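Local coordinates for exported protein (Bacteroides fragilis, PDB 4I17) that is of unknown function but, as an exported TPR-repeat protein built from successive helices, may serve as a scaffold for binding protein partners, at residues A[162-167]-A[221-226]; A[168-173]-A[186-191]. One frame throughout, in Å; residues are numbered along the deposited sequence.

Contact 1: residues A[162-167]-A[221-226]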
ATOM      1  N   LEU A 162     -15.609   2.011 -10.111  1.00 14.70           N
ATOM      2  CA  LEU A 162     -14.893   1.576 -11.336  1.00 14.18           C
ATOM      3  C   LEU A 162     -15.869   0.858 -12.272  1.00 18.18           C
ATOM      4  O   LEU A 162     -15.950   1.164 -13.482  1.00 16.46           O
ATOM      5  CB  LEU A 162     -13.750   0.623 -10.925  1.00 14.29           C
ATOM      6  CG  LEU A 162     -13.019  -0.122 -12.067  1.00 18.94           C
ATOM      7  CD1 LEU A 162     -12.107   0.837 -12.842  1.00 21.31           C
ATOM      8  CD2 LEU A 162     -12.135  -1.245 -11.479  1.00 20.39           C
ATOM      9  N   PHE A 163     -16.577  -0.153 -11.731  1.00 14.98           N
ATOM     10  CA  PHE A 163     -17.523  -0.928 -12.589  1.00 14.69           C
ATOM     11  C   PHE A 163     -18.793  -0.158 -12.950  1.00 17.58           C
ATOM     12  O   PHE A 163     -19.306  -0.347 -14.055  1.00 16.45           O
ATOM     13  CB  PHE A 163     -17.830  -2.300 -11.953  1.00 16.50           C
ATOM     14  CG  PHE A 163     -16.619  -3.177 -12.227  1.00 19.34           C
ATOM     15  CD1 PHE A 163     -16.362  -3.656 -13.514  1.00 24.30           C
ATOM     16  CD2 PHE A 163     -15.670  -3.412 -11.238  1.00 20.42           C
ATOM     17  CE1 PHE A 163     -15.194  -4.370 -13.797  1.00 25.12           C
ATOM     18  CE2 PHE A 163     -14.520  -4.179 -11.512  1.00 24.81           C
ATOM     19  CZ  PHE A 163     -14.291  -4.641 -12.794  1.00 24.16           C
ATOM     20  N   TYR A 164     -19.272   0.741 -12.083  0.50 15.44           N
ATOM     21  CA  TYR A 164     -20.441   1.585 -12.392  0.50 15.81           C
ATOM     22  C   TYR A 164     -20.097   2.529 -13.574  0.50 19.28           C
ATOM     23  O   TYR A 164     -20.885   2.660 -14.525  0.50 18.75           O
ATOM     24  CB  TYR A 164     -20.872   2.370 -11.139  0.50 16.83           C
ATOM     25  CG  TYR A 164     -22.014   3.353 -11.314  0.50 19.90           C
ATOM     26  CD1 TYR A 164     -23.066   3.088 -12.192  0.50 22.46           C
ATOM     27  CD2 TYR A 164     -22.097   4.499 -10.529  0.50 20.76           C
ATOM     28  CE1 TYR A 164     -24.117   3.990 -12.354  0.50 23.03           C
ATOM     29  CE2 TYR A 164     -23.159   5.392 -10.660  0.50 22.32           C
ATOM     30  CZ  TYR A 164     -24.170   5.131 -11.572  0.50 27.13           C
ATOM     31  OH  TYR A 164     -25.223   6.009 -11.707  0.50 27.56           O
ATOM     32  N   ASN A 165     -18.893   3.105 -13.555  1.00 16.10           N
ATOM     33  CA  ASN A 165     -18.439   4.015 -14.647  1.00 16.30           C
ATOM     34  C   ASN A 165     -18.224   3.233 -15.933  1.00 20.16           C
ATOM     35  O   ASN A 165     -18.556   3.707 -17.020  1.00 18.96           O
ATOM     36  CB  ASN A 165     -17.165   4.757 -14.256  1.00 19.10           C
ATOM     37  CG  ASN A 165     -17.422   5.850 -13.258  1.00 28.46           C
ATOM     38  OD1 ASN A 165     -18.573   6.181 -12.944  1.00 24.49           O
ATOM     39  ND2 ASN A 165     -16.351   6.469 -12.776  1.00 26.98           N
ATOM     40  N   ASN A 166     -17.697   2.023 -15.801  1.00 17.97           N
ATOM     41  CA  ASN A 166     -17.482   1.173 -16.955  1.00 18.80           C
ATOM     42  C   ASN A 166     -18.846   0.778 -17.604  1.00 19.90           C
ATOM     43  O   ASN A 166     -19.005   0.946 -18.817  1.00 19.20           O
ATOM     44  CB  ASN A 166     -16.692  -0.036 -16.554  1.00 17.50           C
ATOM     45  CG  ASN A 166     -16.362  -0.929 -17.705  1.00 35.29           C
ATOM     46  OD1 ASN A 166     -15.857  -0.495 -18.751  1.00 32.02           O
ATOM     47  ND2 ASN A 166     -16.650  -2.184 -17.522  1.00 26.84           N
ATOM     48  N   GLY A 167     -19.813   0.329 -16.799  1.00 15.02           N
ATOM     49  CA  GLY A 167     -21.138  -0.004 -17.313  1.00 15.92           C
ATOM     50  C   GLY A 167     -21.802   1.205 -17.973  1.00 19.15           C
ATOM     51  O   GLY A 167     -22.357   1.066 -19.058  1.00 17.44           O
ATOM     52  N   ASP A 221     -27.866   2.186  -4.906  1.00 21.79           N
ATOM     53  CA  ASP A 221     -29.233   2.391  -5.411  1.00 22.46           C
ATOM     54  C   ASP A 221     -29.207   2.888  -6.846  1.00 25.60           C
ATOM     55  O   ASP A 221     -30.024   2.447  -7.655  1.00 24.87           O
ATOM     56  CB  ASP A 221     -29.992   3.404  -4.533  1.00 26.20           C
ATOM     57  CG  ASP A 221     -30.294   2.963  -3.112  1.00 43.87           C
ATOM     58  OD1 ASP A 221     -30.288   1.741  -2.852  1.00 45.32           O
ATOM     59  OD2 ASP A 221     -30.579   3.841  -2.268  1.00 51.82           O
ATOM     60  N   GLN A 222     -28.253   3.796  -7.185  1.00 22.76           N
ATOM     61  CA  GLN A 222     -28.131   4.308  -8.558  1.00 21.89           C
ATOM     62  C   GLN A 222     -27.765   3.160  -9.503  1.00 23.45           C
ATOM     63  O   GLN A 222     -28.317   3.091 -10.589  1.00 23.80           O
ATOM     64  CB  GLN A 222     -27.078   5.437  -8.672  1.00 23.11           C
ATOM     65  CG  GLN A 222     -27.211   6.644  -7.723  1.00 30.99           C
ATOM     66  CD  GLN A 222     -28.620   7.056  -7.378  1.00 50.92           C
ATOM     67  OE1 GLN A 222     -29.399   7.412  -8.253  1.00 40.10           O
ATOM     68  NE2 GLN A 222     -28.964   7.038  -6.077  1.00 48.08           N
ATOM     69  N   VAL A 223     -26.844   2.273  -9.088  1.00 21.40           N
ATOM     70  CA  VAL A 223     -26.460   1.135  -9.940  1.00 21.30           C
ATOM     71  C   VAL A 223     -27.666   0.197 -10.118  1.00 25.68           C
ATOM     72  O   VAL A 223     -27.971  -0.188 -11.252  1.00 26.93           O
ATOM     73  CB  VAL A 223     -25.200   0.363  -9.482  1.00 25.34           C
ATOM     74  CG1 VAL A 223     -24.742  -0.585 -10.603  1.00 26.32           C
ATOM     75  CG2 VAL A 223     -24.065   1.313  -9.126  1.00 23.37           C
ATOM     76  N   LYS A 224     -28.383  -0.127  -9.032  1.00 23.68           N
ATOM     77  CA  LYS A 224     -29.571  -0.998  -9.118  1.00 25.77           C
ATOM     78  C   LYS A 224     -30.593  -0.456 -10.105  1.00 31.32           C
ATOM     79  O   LYS A 224     -31.225  -1.244 -10.798  1.00 31.48           O
ATOM     80  CB  LYS A 224     -30.239  -1.218  -7.760  1.00 27.83           C
ATOM     81  CG  LYS A 224     -29.424  -2.100  -6.832  1.00 29.56           C
ATOM     82  CD  LYS A 224     -30.189  -2.392  -5.547  1.00 37.59           C
ATOM     83  CE  LYS A 224     -29.331  -3.161  -4.571  1.00 42.33           C
ATOM     84  NZ  LYS A 224     -30.014  -3.351  -3.265  1.00 56.37           N
ATOM     85  N   ALA A 225     -30.721   0.879 -10.218  1.00 29.49           N
ATOM     86  CA  ALA A 225     -31.665   1.505 -11.166  1.00 29.97           C
ATOM     87  C   ALA A 225     -31.275   1.245 -12.647  1.00 37.37           C
ATOM     88  O   ALA A 225     -32.109   1.407 -13.544  1.00 38.19           O
ATOM     89  CB  ALA A 225     -31.731   2.999 -10.922  1.00 30.51           C
HETATM   90  N   MSE A 226     -30.019   0.852 -12.894  1.00 34.16           N
HETATM   91  CA  MSE A 226     -29.486   0.569 -14.238  1.00 33.19           C
HETATM   92  C   MSE A 226     -29.710  -0.873 -14.653  1.00 37.35           C
HETATM   93  O   MSE A 226     -29.551  -1.199 -15.821  1.00 39.24           O
HETATM   94  CB  MSE A 226     -27.980   0.877 -14.264  1.00 35.15           C
HETATM   95  CG  MSE A 226     -27.681   2.281 -13.891  1.00 44.18           C
HETATM   96 SE   MSE A 226     -28.212   3.425 -15.339  0.75 55.67          SE
HETATM   97  CE  MSE A 226     -26.386   4.064 -15.668  1.00 50.98           C
TER
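Tyr164 lays one face of its ring over the CG2 methyl of Val223. The methyl sits 3.9 Å from the ring centroid and 22° off the ring normal, so this is a CH-pi contact. It is not centred. CG2 lies toward the rim at CG, where CG of Tyr164 and CG2 of Val223 are 3.6 Å apart. With CG anti to the backbone N (chi1 176°), Tyr164 extends its ring across to the other helix. Val223 sets its CG2 anti to its carbonyl carbon, and this branch does the touching.

Two more side chains meet the outer part of the tyrosine. Its OH lies 3.6 Å from CB of Gln222, an approach oblique to the ring. This is a van der Waals contact with the base of the glutamine. The amide leads away, and its NE2 bonds to the backbone O of Gln218. Met226, deposited as selenomethionine, brings its terminal CE to the ring edge, near the ring plane, 4.0 Å from CE1 of Tyr164. No hydrogen bond joins the two segments. Tyr164 is deposited in two conformers; the geometry described is that of one.

Such apolar packing between helices is consistent with a TPR-type helical array. The contact joins helix 149-174 to the C-terminal part of the chain, helix 214-224 and the residues up to 226. Helix 182-209 also packs here. Its Val200 and Leu203 touch Val223, and its Phe196 touches Met226. Neighbouring Phe163 reaches Ile133 and Glu137 of helix 133-143.

Contact 2: residues A[168-173]-A[186-191]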
ATOM      1  N   ALA A 168     -21.701   2.402 -17.365  1.00 17.25           N
ATOM      2  CA  ALA A 168     -22.282   3.644 -17.928  1.00 18.00           C
ATOM      3  C   ALA A 168     -21.617   4.004 -19.257  1.00 21.20           C
ATOM      4  O   ALA A 168     -22.309   4.409 -20.200  1.00 21.64           O
ATOM      5  CB  ALA A 168     -22.116   4.796 -16.947  1.00 19.08           C
ATOM      6  N   ASP A 169     -20.294   3.841 -19.344  1.00 18.04           N
ATOM      7  CA  ASP A 169     -19.535   4.113 -20.581  0.50 19.41           C
ATOM      8  C   ASP A 169     -19.982   3.152 -21.697  1.00 21.72           C
ATOM      9  O   ASP A 169     -20.110   3.526 -22.871  1.00 20.59           O
ATOM     10  CB  ASP A 169     -18.042   3.929 -20.295  0.50 21.91           C
ATOM     11  CG  ASP A 169     -17.122   4.645 -21.250  0.50 40.49           C
ATOM     12  OD1 ASP A 169     -17.184   5.896 -21.309  0.50 42.80           O
ATOM     13  OD2 ASP A 169     -16.297   3.966 -21.898  0.50 49.19           O
ATOM     14  N   VAL A 170     -20.203   1.888 -21.327  1.00 18.52           N
ATOM     15  CA  VAL A 170     -20.622   0.882 -22.324  1.00 18.92           C
ATOM     16  C   VAL A 170     -22.053   1.212 -22.802  1.00 24.25           C
ATOM     17  O   VAL A 170     -22.329   1.184 -24.015  1.00 24.61           O
ATOM     18  CB  VAL A 170     -20.509  -0.553 -21.741  1.00 23.25           C
ATOM     19  CG1 VAL A 170     -21.229  -1.557 -22.635  1.00 23.46           C
ATOM     20  CG2 VAL A 170     -19.036  -0.948 -21.591  1.00 23.86           C
ATOM     21  N   LEU A 171     -22.942   1.565 -21.863  1.00 21.18           N
ATOM     22  CA  LEU A 171     -24.331   1.958 -22.153  1.00 23.24           C
ATOM     23  C   LEU A 171     -24.360   3.210 -23.056  1.00 25.20           C
ATOM     24  O   LEU A 171     -25.104   3.249 -24.040  1.00 25.78           O
ATOM     25  CB  LEU A 171     -25.042   2.240 -20.823  1.00 25.03           C
ATOM     26  CG  LEU A 171     -26.566   2.150 -20.748  1.00 32.42           C
ATOM     27  CD1 LEU A 171     -27.041   0.731 -20.990  1.00 34.83           C
ATOM     28  CD2 LEU A 171     -27.037   2.530 -19.345  1.00 32.09           C
ATOM     29  N   ARG A 172     -23.496   4.190 -22.767  1.00 19.46           N
ATOM     30  CA  ARG A 172     -23.345   5.411 -23.561  1.00 20.04           C
ATOM     31  C   ARG A 172     -23.077   5.053 -25.022  1.00 27.14           C
ATOM     32  O   ARG A 172     -23.796   5.520 -25.896  1.00 27.26           O
ATOM     33  CB  ARG A 172     -22.194   6.258 -23.009  1.00 20.50           C
ATOM     34  CG  ARG A 172     -21.783   7.439 -23.874  1.00 25.53           C
ATOM     35  CD  ARG A 172     -20.616   8.240 -23.294  1.00 27.54           C
ATOM     36  NE  ARG A 172     -19.393   7.466 -23.040  1.00 27.71           N
ATOM     37  CZ  ARG A 172     -18.448   7.241 -23.947  1.00 44.14           C
ATOM     38  NH1 ARG A 172     -18.562   7.733 -25.173  1.00 35.33           N
ATOM     39  NH2 ARG A 172     -17.367   6.551 -23.629  1.00 44.30           N
ATOM     40  N   LYS A 173     -22.065   4.207 -25.269  1.00 24.37           N
ATOM     41  CA  LYS A 173     -21.667   3.820 -26.630  1.00 26.42           C
ATOM     42  C   LYS A 173     -22.698   2.925 -27.330  1.00 31.69           C
ATOM     43  O   LYS A 173     -22.677   2.828 -28.558  1.00 32.15           O
ATOM     44  CB  LYS A 173     -20.297   3.126 -26.606  1.00 29.87           C
ATOM     45  CG  LYS A 173     -19.133   4.083 -26.353  1.00 40.30           C
ATOM     46  CD  LYS A 173     -17.958   3.363 -25.684  1.00 51.39           C
ATOM     47  CE  LYS A 173     -16.769   3.188 -26.587  1.00 64.95           C
ATOM     48  NZ  LYS A 173     -16.895   1.997 -27.456  1.00 76.29           N
ATOM     49  N   ALA A 186     -27.026  -5.727 -28.603  1.00 19.40           N
ATOM     50  CA  ALA A 186     -27.248  -6.804 -27.612  1.00 18.84           C
ATOM     51  C   ALA A 186     -25.935  -7.157 -26.905  1.00 21.62           C
ATOM     52  O   ALA A 186     -25.931  -7.370 -25.686  1.00 19.00           O
ATOM     53  CB  ALA A 186     -27.853  -8.025 -28.283  1.00 19.98           C
ATOM     54  N   SER A 187     -24.815  -7.178 -27.662  1.00 19.08           N
ATOM     55  CA  SER A 187     -23.486  -7.472 -27.102  0.50 18.89           C
ATOM     56  C   SER A 187     -23.103  -6.427 -26.061  1.00 22.67           C
ATOM     57  O   SER A 187     -22.690  -6.776 -24.949  1.00 20.16           O
ATOM     58  CB  SER A 187     -22.448  -7.524 -28.220  0.50 22.22           C
ATOM     59  OG  SER A 187     -21.156  -7.818 -27.715  0.50 22.79           O
ATOM     60  N   GLU A 188     -23.252  -5.149 -26.417  1.00 18.52           N
ATOM     61  CA  GLU A 188     -22.886  -4.069 -25.493  1.00 18.71           C
ATOM     62  C   GLU A 188     -23.787  -4.020 -24.278  1.00 20.70           C
ATOM     63  O   GLU A 188     -23.273  -3.807 -23.185  1.00 18.58           O
ATOM     64  CB  GLU A 188     -22.876  -2.720 -26.234  1.00 20.63           C
ATOM     65  CG  GLU A 188     -21.784  -2.664 -27.300  1.00 26.83           C
ATOM     66  CD  GLU A 188     -20.399  -3.115 -26.869  1.00 47.62           C
ATOM     67  OE1 GLU A 188     -19.833  -2.497 -25.940  1.00 39.61           O
ATOM     68  OE2 GLU A 188     -19.890  -4.105 -27.440  1.00 46.43           O
ATOM     69  N   LYS A 189     -25.102  -4.249 -24.438  1.00 18.92           N
ATOM     70  CA  LYS A 189     -26.062  -4.266 -23.327  0.50 18.64           C
ATOM     71  C   LYS A 189     -25.661  -5.349 -22.314  1.00 21.66           C
ATOM     72  O   LYS A 189     -25.725  -5.124 -21.102  1.00 18.95           O
ATOM     73  CB  LYS A 189     -27.482  -4.530 -23.868  0.50 21.63           C
ATOM     74  CG  LYS A 189     -28.606  -4.274 -22.872  0.50 32.76           C
ATOM     75  CD  LYS A 189     -29.924  -3.957 -23.589  0.50 42.90           C
ATOM     76  CE  LYS A 189     -30.819  -5.163 -23.759  0.50 51.03           C
ATOM     77  NZ  LYS A 189     -32.057  -4.825 -24.512  0.50 52.81           N
ATOM     78  N   ALA A 190     -25.240  -6.542 -22.823  1.00 18.23           N
ATOM     79  CA  ALA A 190     -24.839  -7.659 -21.941  1.00 17.68           C
ATOM     80  C   ALA A 190     -23.572  -7.285 -21.195  1.00 19.31           C
ATOM     81  O   ALA A 190     -23.465  -7.560 -20.001  1.00 19.05           O
ATOM     82  CB  ALA A 190     -24.642  -8.936 -22.752  1.00 19.35           C
ATOM     83  N   LYS A 191     -22.626  -6.612 -21.871  1.00 17.37           N
ATOM     84  CA  LYS A 191     -21.394  -6.146 -21.209  1.00 16.67           C
ATOM     85  C   LYS A 191     -21.714  -5.118 -20.101  1.00 20.00           C
ATOM     86  O   LYS A 191     -21.117  -5.164 -19.015  1.00 18.66           O
ATOM     87  CB  LYS A 191     -20.430  -5.520 -22.220  1.00 19.28           C
ATOM     88  CG  LYS A 191     -19.730  -6.579 -23.062  1.00 28.64           C
ATOM     89  CD  LYS A 191     -18.933  -5.952 -24.201  1.00 37.38           C
ATOM     90  CE  LYS A 191     -18.693  -6.922 -25.343  1.00 41.41           C
ATOM     91  NZ  LYS A 191     -17.945  -8.133 -24.917  1.00 47.36           N
TER
HETATM   92  O   HOH W   1     -20.459  -0.053 -25.871  1.00 37.63           O
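Val170 and Glu188 cross at about a right angle, with the CG1 methyl of Val170 directed at the facing helix. CG1 is anti to the backbone N (chi1 167°), and this branch makes the contacts with the other segment. Its closest approach is to a backbone atom. CG1 of Val170 lies 3.1 Å from the carbonyl O of Glu188, which is tight for carbon against oxygen.

The side chain of Glu188 passes the same methyl. Its chain bends at chi2 (-48°), which brings the carboxylate back beside the valine. OE1 of Glu188 ends 3.7 Å from CG1 of Val170, while its CB is 4.1 Å from that methyl. CB of Lys191, one turn further along, also stands 4.1 Å from CG1 of Val170. The end of the lysine leads away. The methyl therefore meets a backbone carbonyl, part of a carboxylate and two aliphatic carbons.

No direct hydrogen bond crosses the interface, but a water does link the helices. It donates to the backbone O of Val170 at 2.9 Å and to OE1 of Glu188 at 2.5 Å, the latter so short that its exact length is doubtful. The water thus ties the carboxylate to the opposite backbone. Lys173 NZ is 5.6 Å from OE1 of Glu188, too far for a salt bridge, though its charge would probably still favour the carboxylate.

This is a surface contact near the turn of an antiparallel hairpin formed by helices 149-174 and 182-209. Toward the turn, Leu177 of the connecting loop touches Glu188. Further along helix 182-209, Ala192 meets Val170, and Phe196 packs on Leu171.

How the contacts relate
From the N terminus, the chain passes through eight helices before reaching helix 149-174, which supplies the first segment of both contacts. Contact 2 comes from its later turns and closes the shorter loop, with 12 residues between its segments, onto the start of helix 182-209. The chain then follows that helix and turns into helix 214-224, whose C-terminal part, with the residues up to 226, closes contact 1. Contact 2 is therefore nested inside the loop of contact 1. Their centres are 12 Å apart. They touch directly, as CE of Met226 packs 4.0 Å from CD2 of Leu171. Together they tie the last three helices into the C-terminal end of the elongated helical array.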